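PDB 3C2Q: ornithine cyclodeaminase from Methanococcus maripaludis S2, which converts L-ornithine to L-proline with release of ammonia, using NAD(+) as cofactor. Local coordinates for residues 32-37 against 52-57; 65-70 against 266-271; 188-191 against 196-199; 215-220 against 233-238. All coordinates share one frame; numbering follows the deposited sequence.

In the fold
Contacts 1 and 2 adjoin in the chain's mixed beta sheet, their centres 14 Å apart: strands 53-57 and 62-66 are neighbours there, and Val53 probably bonds to Lys66 through the backbone. Contact 2 then reaches from that sheet to helix 260-271 of the Rossmann region, so it joins the two parts of the chain. Contact 1 closes before contact 2 opens, whereas contacts 3 and 4 both lie inside the long loop that contact 2 closes, one after the other. Contact 4 ties together two helices near strand 241-244. Contact 3 is peripheral, its centre 53 Å from that of contact 1 and on the opposite side of the chain's centre.

Contact 1 of 4, residues 32-37 against 52-57; sequences HPTHVK and AVIVVY
Ile54 of 52-57 reaches across to Thr34 and Val36 of 32-37. The strands they belong to, 34-38 and 53-57, are members of one mixed beta sheet but not neighbours in it: strands 41-46 and 62-66 come between them. The sheet curls far enough to bring their side chains face to face over a 9.7 Å gap between axes, and the axes run at 45° to one another.

Start at Ile54 CB, where the chain forks. With CG1 beside the backbone N (chi1 -66°), the CG2 methyl stands anti to that N and meets Val36 CG1 at 4.1 Å. The other branch runs through CG1 to CD1 in an extended form, and CD1 ends 3.8 Å from Thr34 CG2. One isoleucine therefore touches two residues of the facing strand, and the side chains of Ile54 and Val36 overlap while running in opposing directions. Further along, Val36 CG2 comes only loosely to Val56 CG2, at 4.4 Å.

All four residues are buried, and the touching atoms are all methyls. Val45 of the intervening strand 41-46 is packed against both Val36 and Ile54, while Ala63 of strand 62-66 meets Val36, so the filling between the two strands is hydrocarbon. Thr34 divides its side chain accordingly: CG2 goes to the isoleucine, while its hydroxyl turns back along its own chain, where OG1 donates to His32 O at 3.0 Å from 38° above that carbonyl's plane.

Contact 2 of 4, residues 65-70 against 266-271; sequences TKVIRK and KMRTTV
Arg268, on helix 260-271, reaches over to strand 62-66 and donates to the backbone of Thr65. Its side chain is extended all the way from CG to NE, with CG anti to the backbone N (chi1 -179°), and this carries the guanidinium across the gap. Across this contact NH2 donates to Thr65 O at 3.0 Å, with 158° at the hydrogen; the stronger partner of the same NH2 is Asn47 O. The Thr65 oxygen lies close to the guanidinium plane, but the nitrogen sits 41° above the carbonyl plane. A weak bond from NH1 to the same Thr65 O measures 3.5 Å.

Thr65 also packs against the group: its CB is 3.7 Å from Arg268 NH2, while its OG1 turns to Ala46 O. Val67 takes a smaller share, with CG1 4.2 Å from Arg268 NH1. A water accepts from Val67 N and, weakly, from NH1.

Both protein acceptors named here are main-chain carbonyls, so this link between the Rossmann region and the mixed beta sheet depends on where the backbone runs. Beside it, salt bridges from Arg69 and Lys70 to Asp265 of the same helix add a charged link.

Contact 3 of 4, residues 188-191 against 196-199; sequences GVNI and PVTG
Val197 meets Gly188 through its backbone and its side chain. Val197 N donates to Gly188 O at 3.1 Å, with 160° at the hydrogen. The oxygen that accepts this N-H is also touched by the CA-H of Pro196, a CA-H...O contact with Pro196 CA 3.5 Å from Gly188 O. Val189 and Pro196 form a single beta bridge, their CA atoms 4.1 Å apart, which makes this a brief backbone pairing and not a ladder.

The two methyls of Val197 part company. CG1, anti to the carbonyl carbon (chi1 -58°), makes the apolar contact, touching Asn190 CB at 3.8 Å. CG2 is instead a methyl set against a carbonyl oxygen, 3.6 Å from Gly188 O and beside the hydrogen bond. Asn190 thus offers only the foot of its side chain to the loop, its CG swung anti to the backbone N, while OD1 accepts from Thr193 N within the turn that joins the two segments.

Gly188 has a positive phi of 80°, in the left-handed region of the backbone map. Pro111 of another subunit packs against Val189 and Ile191, so this edge of the hairpin also takes part in the assembly.

The contact lies at the surface. Gly188 N is bonded to Glu179 OE2 of helix 171-183. Strand 189-190 pairs antiparallel with strand 185-186, whose Thr185 also touches Val197, and the loop of 196-199 then leads to helix 203-214.

Contact 4 of 4, residues 215-220 against 233-238; sequences GNIKNA and QCIKNN
Ile235 points from helix 230-237 into the first turn of helix 217-222 and lies against Ile217 and Lys218. The two isoleucines cross obliquely, with Ile217 CG2 set against Ile235 CG1 at 3.8 Å. Ile235 then bends at its end, chi2 -50°, which lays CD1 over the main chain of the other helix: it is 4.0 Å from Lys218 CA and equally far from Lys218 CB. Lys218 presents only its root here, since its chain runs on extended and carries NZ away from the contact. Tyr241 of strand 241-244 packs against both isoleucines, which ties the helix pair to the Rossmann sheet.

At the N-terminal end of helix 217-222, the N-cap Asn216 accepts from Asn219 N through OD1 at 2.7 Å, while Ile217 N is bonded to Asp255. At the C-terminal end of helix 230-237, Asn238 leaves with positive phi in a Schellman motif, its N bonded back to Ile235 O at 3.3 Å. The residue before it, Asn237, donates through ND2 to Gln233 O, one turn back, at 2.9 Å, in the carbonyl plane and on a lone pair.

The side chain of Ile217 is about 8 Å from that of Asn171, a residue that by similarity binds NAD(+). The contact itself is carbon against carbon, held by van der Waals packing without a directional bond, while polar groups nearby bond at the start of one helix and the end of the other.

Contact 1 of 4, residues 32-37 against 52-57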
loop_
_atom_site.group_PDB
_atom_site.type_symbol
_atom_site.label_atom_id
_atom_site.label_comp_id
_atom_site.label_asym_id
_atom_site.label_seq_id
_atom_site.Cartn_x
_atom_site.Cartn_y
_atom_site.Cartn_z
ATOM N N HIS B 32 3.988 -2.416 29.367
ATOM C CA HIS B 32 2.945 -2.352 30.394
ATOM C C HIS B 32 3.468 -1.959 31.788
ATOM O O HIS B 32 4.614 -2.253 32.121
ATOM C CB HIS B 32 2.236 -3.700 30.504
ATOM C CG HIS B 32 1.791 -4.273 29.189
ATOM N ND1 HIS B 32 0.925 -3.613 28.340
ATOM C CD2 HIS B 32 2.060 -5.461 28.604
ATOM C CE1 HIS B 32 0.699 -4.367 27.276
ATOM N NE2 HIS B 32 1.391 -5.488 27.403
ATOM N N PRO B 33 2.605 -1.326 32.617
ATOM C CA PRO B 33 2.986 -1.071 34.014
ATOM C C PRO B 33 3.397 -2.361 34.687
ATOM O O PRO B 33 2.755 -3.406 34.527
ATOM C CB PRO B 33 1.718 -0.487 34.674
ATOM C CG PRO B 33 0.664 -0.408 33.601
ATOM C CD PRO B 33 1.269 -0.805 32.274
ATOM N N THR B 34 4.509 -2.310 35.398
ATOM C CA THR B 34 5.064 -3.536 36.002
ATOM C C THR B 34 5.334 -3.255 37.494
ATOM O O THR B 34 5.729 -2.135 37.845
ATOM C CB THR B 34 6.366 -3.949 35.270
ATOM O OG1 THR B 34 6.068 -4.180 33.878
ATOM C CG2 THR B 34 7.023 -5.228 35.906
ATOM N N HIS B 35 5.097 -4.254 38.352
ATOM C CA HIS B 35 5.473 -4.138 39.767
ATOM C C HIS B 35 6.499 -5.209 40.078
ATOM O O HIS B 35 6.498 -6.269 39.441
ATOM C CB HIS B 35 4.259 -4.283 40.690
ATOM C CG HIS B 35 3.191 -3.258 40.463
ATOM N ND1 HIS B 35 1.923 -3.388 40.975
ATOM C CD2 HIS B 35 3.190 -2.096 39.766
ATOM C CE1 HIS B 35 1.187 -2.349 40.618
ATOM N NE2 HIS B 35 1.931 -1.555 39.875
ATOM N N VAL B 36 7.402 -4.915 41.016
ATOM C CA VAL B 36 8.417 -5.888 41.436
ATOM C C VAL B 36 8.357 -6.146 42.962
ATOM O O VAL B 36 8.152 -5.232 43.744
ATOM C CB VAL B 36 9.843 -5.449 41.053
ATOM C CG1 VAL B 36 10.070 -5.620 39.537
ATOM C CG2 VAL B 36 10.120 -3.987 41.501
ATOM N N LYS B 37 8.528 -7.395 43.367
ATOM C CA LYS B 37 8.460 -7.721 44.792
ATOM C C LYS B 37 9.852 -7.644 45.388
ATOM O O LYS B 37 10.765 -8.382 44.996
ATOM C CB LYS B 37 7.849 -9.099 45.019
ATOM C CG LYS B 37 7.408 -9.321 46.472
ATOM C CD LYS B 37 6.636 -10.594 46.627
ATOM C CE LYS B 37 6.322 -10.873 48.094
ATOM N NZ LYS B 37 5.227 -11.887 48.186
ATOM N N ALA B 52 13.484 -2.302 27.701
ATOM C CA ALA B 52 14.367 -1.668 28.658
ATOM C C ALA B 52 14.536 -2.594 29.888
ATOM O O ALA B 52 14.082 -3.739 29.898
ATOM C CB ALA B 52 13.823 -0.292 29.065
ATOM N N VAL B 53 15.223 -2.106 30.911
ATOM C CA VAL B 53 15.439 -2.976 32.075
ATOM C C VAL B 53 14.852 -2.353 33.336
ATOM O O VAL B 53 14.562 -1.149 33.397
ATOM C CB VAL B 53 16.943 -3.370 32.298
ATOM C CG1 VAL B 53 17.500 -4.076 31.087
ATOM C CG2 VAL B 53 17.756 -2.170 32.621
ATOM N N ILE B 54 14.697 -3.176 34.356
ATOM C CA ILE B 54 14.185 -2.644 35.594
ATOM C C ILE B 54 15.324 -2.535 36.612
ATOM O O ILE B 54 15.981 -3.543 36.939
ATOM C CB ILE B 54 13.017 -3.493 36.089
ATOM C CG1 ILE B 54 11.844 -3.342 35.084
ATOM C CG2 ILE B 54 12.610 -3.089 37.539
ATOM C CD1 ILE B 54 10.572 -4.093 35.467
ATOM N N VAL B 55 15.560 -1.315 37.076
ATOM C CA VAL B 55 16.621 -1.058 38.048
ATOM C C VAL B 55 15.899 -0.815 39.380
ATOM O O VAL B 55 14.964 -0.017 39.451
ATOM C CB VAL B 55 17.507 0.122 37.600
ATOM C CG1 VAL B 55 18.461 0.620 38.710
ATOM C CG2 VAL B 55 18.295 -0.277 36.336
ATOM N N VAL B 56 16.326 -1.553 40.401
ATOM C CA VAL B 56 15.732 -1.481 41.742
ATOM C C VAL B 56 16.697 -0.784 42.725
ATOM O O VAL B 56 17.929 -0.990 42.675
ATOM C CB VAL B 56 15.362 -2.901 42.237
ATOM C CG1 VAL B 56 14.671 -2.861 43.600
ATOM C CG2 VAL B 56 14.469 -3.603 41.210
ATOM N N TYR B 57 16.120 0.067 43.565
ATOM C CA TYR B 57 16.815 0.763 44.645
ATOM C C TYR B 57 16.160 0.274 45.945
ATOM O O TYR B 57 15.255 0.914 46.449
ATOM C CB TYR B 57 16.629 2.264 44.482
ATOM C CG TYR B 57 17.012 2.752 43.098
ATOM C CD1 TYR B 57 18.351 2.918 42.746
ATOM C CD2 TYR B 57 16.032 3.025 42.135
ATOM C CE1 TYR B 57 18.711 3.356 41.471
ATOM C CE2 TYR B 57 16.388 3.470 40.851
ATOM C CZ TYR B 57 17.725 3.626 40.535
ATOM O OH TYR B 57 18.095 4.067 39.280
#

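Contact 2 of 4, residues 65-70 against 266-271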
loop_
_atom_site.group_PDB
_atom_site.type_symbol
_atom_site.label_atom_id
_atom_site.label_comp_id
_atom_site.label_asym_id
_atom_site.label_seq_id
_atom_site.Cartn_x
_atom_site.Cartn_y
_atom_site.Cartn_z
ATOM N N THR B 65 12.319 2.070 35.150
ATOM C CA THR B 65 12.584 1.445 33.860
ATOM C C THR B 65 13.666 2.289 33.200
ATOM O O THR B 65 13.417 3.465 32.856
ATOM C CB THR B 65 11.304 1.459 32.949
ATOM O OG1 THR B 65 10.199 0.868 33.631
ATOM C CG2 THR B 65 11.550 0.685 31.631
ATOM N N LYS B 66 14.847 1.692 33.022
ATOM C CA LYS B 66 15.998 2.354 32.415
ATOM C C LYS B 66 16.358 1.697 31.091
ATOM O O LYS B 66 16.406 0.477 30.984
ATOM C CB LYS B 66 17.251 2.245 33.310
ATOM C CG LYS B 66 17.277 3.114 34.557
ATOM C CD LYS B 66 18.746 3.218 34.979
ATOM C CE LYS B 66 18.973 4.039 36.251
ATOM N NZ LYS B 66 20.479 4.109 36.525
ATOM N N VAL B 67 16.655 2.515 30.096
ATOM C CA VAL B 67 17.200 1.991 28.855
ATOM C C VAL B 67 18.619 1.520 29.164
ATOM O O VAL B 67 19.263 2.064 30.069
ATOM C CB VAL B 67 17.179 3.029 27.714
ATOM C CG1 VAL B 67 15.714 3.385 27.390
ATOM C CG2 VAL B 67 17.920 4.314 28.096
ATOM N N ILE B 68 19.075 0.528 28.406
ATOM C CA ILE B 68 20.350 -0.112 28.636
ATOM C C ILE B 68 21.521 0.885 28.643
ATOM O O ILE B 68 22.420 0.745 29.448
ATOM C CB ILE B 68 20.573 -1.329 27.680
ATOM C CG1 ILE B 68 21.868 -2.070 28.029
ATOM C CG2 ILE B 68 20.600 -0.866 26.193
ATOM C CD1 ILE B 68 22.108 -3.378 27.232
ATOM N N ARG B 69 21.497 1.909 27.800
ATOM C CA ARG B 69 22.597 2.851 27.787
ATOM C C ARG B 69 22.649 3.779 29.015
ATOM O O ARG B 69 23.644 4.478 29.221
ATOM C CB ARG B 69 22.618 3.663 26.492
ATOM C CG ARG B 69 21.713 4.831 26.506
ATOM C CD ARG B 69 21.759 5.599 25.206
ATOM N NE ARG B 69 20.369 5.815 24.869
ATOM C CZ ARG B 69 19.664 6.853 25.276
ATOM N NH1 ARG B 69 20.256 7.847 25.948
ATOM N NH2 ARG B 69 18.379 6.920 24.958
ATOM N N LYS B 70 21.587 3.811 29.816
ATOM C CA LYS B 70 21.634 4.572 31.063
ATOM C C LYS B 70 21.915 3.709 32.301
ATOM O O LYS B 70 22.041 4.246 33.398
ATOM C CB LYS B 70 20.368 5.393 31.263
ATOM C CG LYS B 70 20.298 6.620 30.326
ATOM C CD LYS B 70 19.053 7.417 30.618
ATOM C CE LYS B 70 18.754 8.441 29.537
ATOM N NZ LYS B 70 19.804 9.476 29.459
ATOM N N LYS B 266 14.266 13.370 25.571
ATOM C CA LYS B 266 13.321 14.483 25.684
ATOM C C LYS B 266 11.900 14.089 25.243
ATOM O O LYS B 266 10.919 14.462 25.872
ATOM C CB LYS B 266 13.818 15.700 24.894
ATOM C CG LYS B 266 13.053 16.992 25.268
ATOM C CD LYS B 266 13.872 18.227 24.941
ATOM C CE LYS B 266 13.268 19.494 25.582
ATOM N NZ LYS B 266 13.857 20.682 24.871
HETATM N N MSE B 267 11.801 13.311 24.158
HETATM C CA MSE B 267 10.508 12.785 23.709
HETATM C C MSE B 267 9.861 11.902 24.756
HETATM O O MSE B 267 8.648 11.974 24.991
HETATM C CB MSE B 267 10.703 11.989 22.407
HETATM C CG MSE B 267 11.025 12.887 21.226
HETATM SE SE MSE B 267 11.585 11.815 19.647
HETATM C CE MSE B 267 9.872 10.885 19.347
ATOM N N ARG B 268 10.668 11.060 25.397
ATOM C CA ARG B 268 10.116 10.149 26.397
ATOM C C ARG B 268 9.467 10.897 27.556
ATOM O O ARG B 268 8.335 10.615 27.925
ATOM C CB ARG B 268 11.186 9.187 26.916
ATOM C CG ARG B 268 10.638 8.202 27.943
ATOM C CD ARG B 268 11.677 7.167 28.363
ATOM N NE ARG B 268 11.136 6.199 29.329
ATOM C CZ ARG B 268 11.900 5.413 30.094
ATOM N NH1 ARG B 268 13.228 5.488 30.024
ATOM N NH2 ARG B 268 11.338 4.569 30.939
ATOM N N THR B 269 10.175 11.867 28.114
ATOM C CA THR B 269 9.657 12.614 29.255
ATOM C C THR B 269 8.459 13.464 28.832
ATOM O O THR B 269 7.524 13.660 29.610
ATOM C CB THR B 269 10.764 13.485 29.893
ATOM O OG1 THR B 269 11.153 14.487 28.970
ATOM C CG2 THR B 269 11.986 12.670 30.205
ATOM N N THR B 270 8.462 13.919 27.579
ATOM C CA THR B 270 7.336 14.696 27.028
ATOM C C THR B 270 6.037 13.887 26.905
ATOM O O THR B 270 4.977 14.391 27.225
ATOM C CB THR B 270 7.708 15.360 25.672
ATOM O OG1 THR B 270 8.901 16.141 25.819
ATOM C CG2 THR B 270 6.624 16.288 25.196
ATOM N N VAL B 271 6.106 12.633 26.445
ATOM C CA VAL B 271 4.889 11.838 26.217
ATOM C C VAL B 271 4.400 11.043 27.407
ATOM O O VAL B 271 3.210 10.732 27.505
ATOM C CB VAL B 271 5.050 10.824 25.042
ATOM C CG1 VAL B 271 5.414 11.548 23.805
ATOM C CG2 VAL B 271 6.115 9.752 25.354
HETATM O O HOH W 1 16.148 5.393 30.933
#

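Contact 3 of 4, residues 188-191 against 196-199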
loop_
_atom_site.group_PDB
_atom_site.type_symbol
_atom_site.label_atom_id
_atom_site.label_comp_id
_atom_site.label_asym_id
_atom_site.label_seq_id
_atom_site.Cartn_x
_atom_site.Cartn_y
_atom_site.Cartn_z
ATOM N N GLY B 188 6.543 24.183 -2.494
ATOM C CA GLY B 188 6.275 25.055 -3.636
ATOM C C GLY B 188 4.888 24.913 -4.201
ATOM O O GLY B 188 4.598 25.497 -5.233
ATOM N N VAL B 189 4.030 24.120 -3.547
ATOM C CA VAL B 189 2.655 23.938 -3.993
ATOM C C VAL B 189 1.745 24.778 -3.117
ATOM O O VAL B 189 1.798 24.683 -1.910
ATOM C CB VAL B 189 2.209 22.420 -3.971
ATOM C CG1 VAL B 189 0.746 22.299 -4.378
ATOM C CG2 VAL B 189 3.091 21.588 -4.938
ATOM N N ASN B 190 0.887 25.596 -3.727
ATOM C CA ASN B 190 0.055 26.509 -2.967
ATOM C C ASN B 190 -1.011 25.707 -2.199
ATOM O O ASN B 190 -1.722 24.934 -2.821
ATOM C CB ASN B 190 -0.628 27.501 -3.926
ATOM C CG ASN B 190 -1.499 28.486 -3.208
ATOM O OD1 ASN B 190 -2.633 28.199 -2.909
ATOM N ND2 ASN B 190 -0.957 29.686 -2.926
ATOM N N ILE B 191 -1.116 25.921 -0.889
ATOM C CA ILE B 191 -2.032 25.175 -0.019
ATOM C C ILE B 191 -3.518 25.396 -0.397
ATOM O O ILE B 191 -4.350 24.476 -0.293
ATOM C CB ILE B 191 -1.774 25.488 1.501
ATOM C CG1 ILE B 191 -0.317 25.187 1.937
ATOM C CG2 ILE B 191 -2.843 24.842 2.431
ATOM C CD1 ILE B 191 0.232 23.810 1.419
ATOM N N PRO B 196 1.239 24.397 -8.192
ATOM C CA PRO B 196 2.595 24.861 -8.012
ATOM C C PRO B 196 2.638 26.349 -8.364
ATOM O O PRO B 196 1.847 26.837 -9.203
ATOM C CB PRO B 196 3.418 24.047 -9.029
ATOM C CG PRO B 196 2.456 23.509 -9.992
ATOM C CD PRO B 196 1.113 23.434 -9.307
ATOM N N VAL B 197 3.505 27.072 -7.692
ATOM C CA VAL B 197 3.658 28.500 -7.992
ATOM C C VAL B 197 5.039 28.716 -8.640
ATOM O O VAL B 197 5.986 27.944 -8.384
ATOM C CB VAL B 197 3.475 29.346 -6.714
ATOM C CG1 VAL B 197 2.106 29.092 -6.101
ATOM C CG2 VAL B 197 4.552 29.055 -5.709
ATOM N N THR B 198 5.159 29.749 -9.480
ATOM C CA THR B 198 6.444 30.053 -10.133
ATOM C C THR B 198 7.502 30.319 -9.062
ATOM O O THR B 198 7.267 31.066 -8.122
ATOM C CB THR B 198 6.329 31.236 -11.145
ATOM O OG1 THR B 198 5.616 32.308 -10.543
ATOM C CG2 THR B 198 5.547 30.819 -12.338
ATOM N N GLY B 199 8.637 29.626 -9.159
ATOM C CA GLY B 199 9.721 29.763 -8.168
ATOM C C GLY B 199 9.444 29.121 -6.800
ATOM O O GLY B 199 10.228 29.286 -5.865
#

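Contact 4 of 4, residues 215-220 against 233-238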
loop_
_atom_site.group_PDB
_atom_site.type_symbol
_atom_site.label_atom_id
_atom_site.label_comp_id
_atom_site.label_asym_id
_atom_site.label_seq_id
_atom_site.Cartn_x
_atom_site.Cartn_y
_atom_site.Cartn_z
ATOM N N GLY B 215 17.336 33.315 14.229
ATOM C CA GLY B 215 18.037 32.655 15.364
ATOM C C GLY B 215 17.364 31.410 15.944
ATOM O O GLY B 215 18.023 30.544 16.511
ATOM N N ASN B 216 16.038 31.356 15.842
ATOM C CA ASN B 216 15.211 30.227 16.250
ATOM C C ASN B 216 13.780 30.606 15.912
ATOM O O ASN B 216 13.537 31.727 15.412
ATOM C CB ASN B 216 15.396 29.820 17.730
ATOM C CG ASN B 216 15.214 30.998 18.724
ATOM O OD1 ASN B 216 14.297 31.805 18.612
ATOM N ND2 ASN B 216 16.088 31.056 19.715
ATOM N N ILE B 217 12.845 29.672 16.116
ATOM C CA ILE B 217 11.429 29.946 15.842
ATOM C C ILE B 217 10.858 31.073 16.728
ATOM O O ILE B 217 10.209 32.007 16.212
ATOM C CB ILE B 217 10.567 28.669 15.964
ATOM C CG1 ILE B 217 10.938 27.702 14.822
ATOM C CG2 ILE B 217 9.057 29.013 15.962
ATOM C CD1 ILE B 217 10.332 26.339 14.995
ATOM N N LYS B 218 11.104 30.980 18.033
ATOM C CA LYS B 218 10.649 32.010 18.986
ATOM C C LYS B 218 11.047 33.432 18.575
ATOM O O LYS B 218 10.211 34.333 18.591
ATOM C CB LYS B 218 11.126 31.685 20.393
ATOM C CG LYS B 218 10.661 32.696 21.471
ATOM C CD LYS B 218 10.964 32.157 22.853
ATOM C CE LYS B 218 10.326 32.996 23.955
ATOM N NZ LYS B 218 10.439 32.308 25.300
ATOM N N ASN B 219 12.304 33.620 18.179
ATOM C CA ASN B 219 12.788 34.928 17.704
ATOM C C ASN B 219 12.059 35.407 16.465
ATOM O O ASN B 219 11.772 36.605 16.323
ATOM C CB ASN B 219 14.278 34.885 17.377
ATOM C CG ASN B 219 15.152 34.823 18.615
ATOM O OD1 ASN B 219 14.658 34.862 19.727
ATOM N ND2 ASN B 219 16.462 34.702 18.410
ATOM N N ALA B 220 11.815 34.487 15.525
ATOM C CA ALA B 220 11.042 34.795 14.317
ATOM C C ALA B 220 9.600 35.214 14.613
ATOM O O ALA B 220 9.031 36.012 13.888
ATOM C CB ALA B 220 11.042 33.569 13.336
ATOM N N GLN B 233 1.586 29.017 16.665
ATOM C CA GLN B 233 0.663 28.766 17.740
ATOM C C GLN B 233 1.304 28.107 18.958
ATOM O O GLN B 233 0.841 28.338 20.084
ATOM C CB GLN B 233 -0.558 27.980 17.291
ATOM C CG GLN B 233 -1.443 28.759 16.314
ATOM C CD GLN B 233 -2.146 29.966 16.932
ATOM O OE1 GLN B 233 -2.264 30.089 18.159
ATOM N NE2 GLN B 233 -2.617 30.866 16.066
ATOM N N CYS B 234 2.328 27.284 18.744
ATOM C CA CYS B 234 3.046 26.688 19.882
ATOM C C CYS B 234 3.751 27.788 20.690
ATOM O O CYS B 234 3.695 27.782 21.924
ATOM C CB CYS B 234 4.068 25.635 19.428
ATOM S SG CYS B 234 3.281 24.080 18.871
ATOM N N ILE B 235 4.439 28.689 19.992
ATOM C CA ILE B 235 5.077 29.835 20.655
ATOM C C ILE B 235 4.042 30.641 21.450
ATOM O O ILE B 235 4.226 30.888 22.654
ATOM C CB ILE B 235 5.841 30.734 19.653
ATOM C CG1 ILE B 235 7.015 29.953 19.011
ATOM C CG2 ILE B 235 6.320 32.071 20.321
ATOM C CD1 ILE B 235 7.962 29.219 20.039
ATOM N N LYS B 236 2.945 31.013 20.795
ATOM C CA LYS B 236 1.956 31.909 21.421
ATOM C C LYS B 236 1.296 31.290 22.608
ATOM O O LYS B 236 0.912 31.999 23.547
ATOM C CB LYS B 236 0.866 32.333 20.442
ATOM C CG LYS B 236 1.378 33.045 19.206
ATOM C CD LYS B 236 2.276 34.260 19.510
ATOM C CE LYS B 236 1.485 35.522 19.767
ATOM N NZ LYS B 236 2.370 36.731 19.609
ATOM N N ASN B 237 1.137 29.966 22.577
ATOM C CA ASN B 237 0.365 29.301 23.601
ATOM C C ASN B 237 1.238 28.531 24.573
ATOM O O ASN B 237 0.734 27.804 25.408
ATOM C CB ASN B 237 -0.718 28.411 22.960
ATOM C CG ASN B 237 -1.780 29.224 22.279
ATOM O OD1 ASN B 237 -2.643 29.790 22.947
ATOM N ND2 ASN B 237 -1.710 29.327 20.955
ATOM N N ASN B 238 2.548 28.733 24.455
ATOM C CA ASN B 238 3.545 28.054 25.282
ATOM C C ASN B 238 3.380 26.530 25.261
ATOM O O ASN B 238 3.414 25.877 26.316
ATOM C CB ASN B 238 3.534 28.603 26.725
ATOM C CG ASN B 238 3.564 30.129 26.772
ATOM O OD1 ASN B 238 2.669 30.759 27.345
ATOM N ND2 ASN B 238 4.583 30.732 26.154
#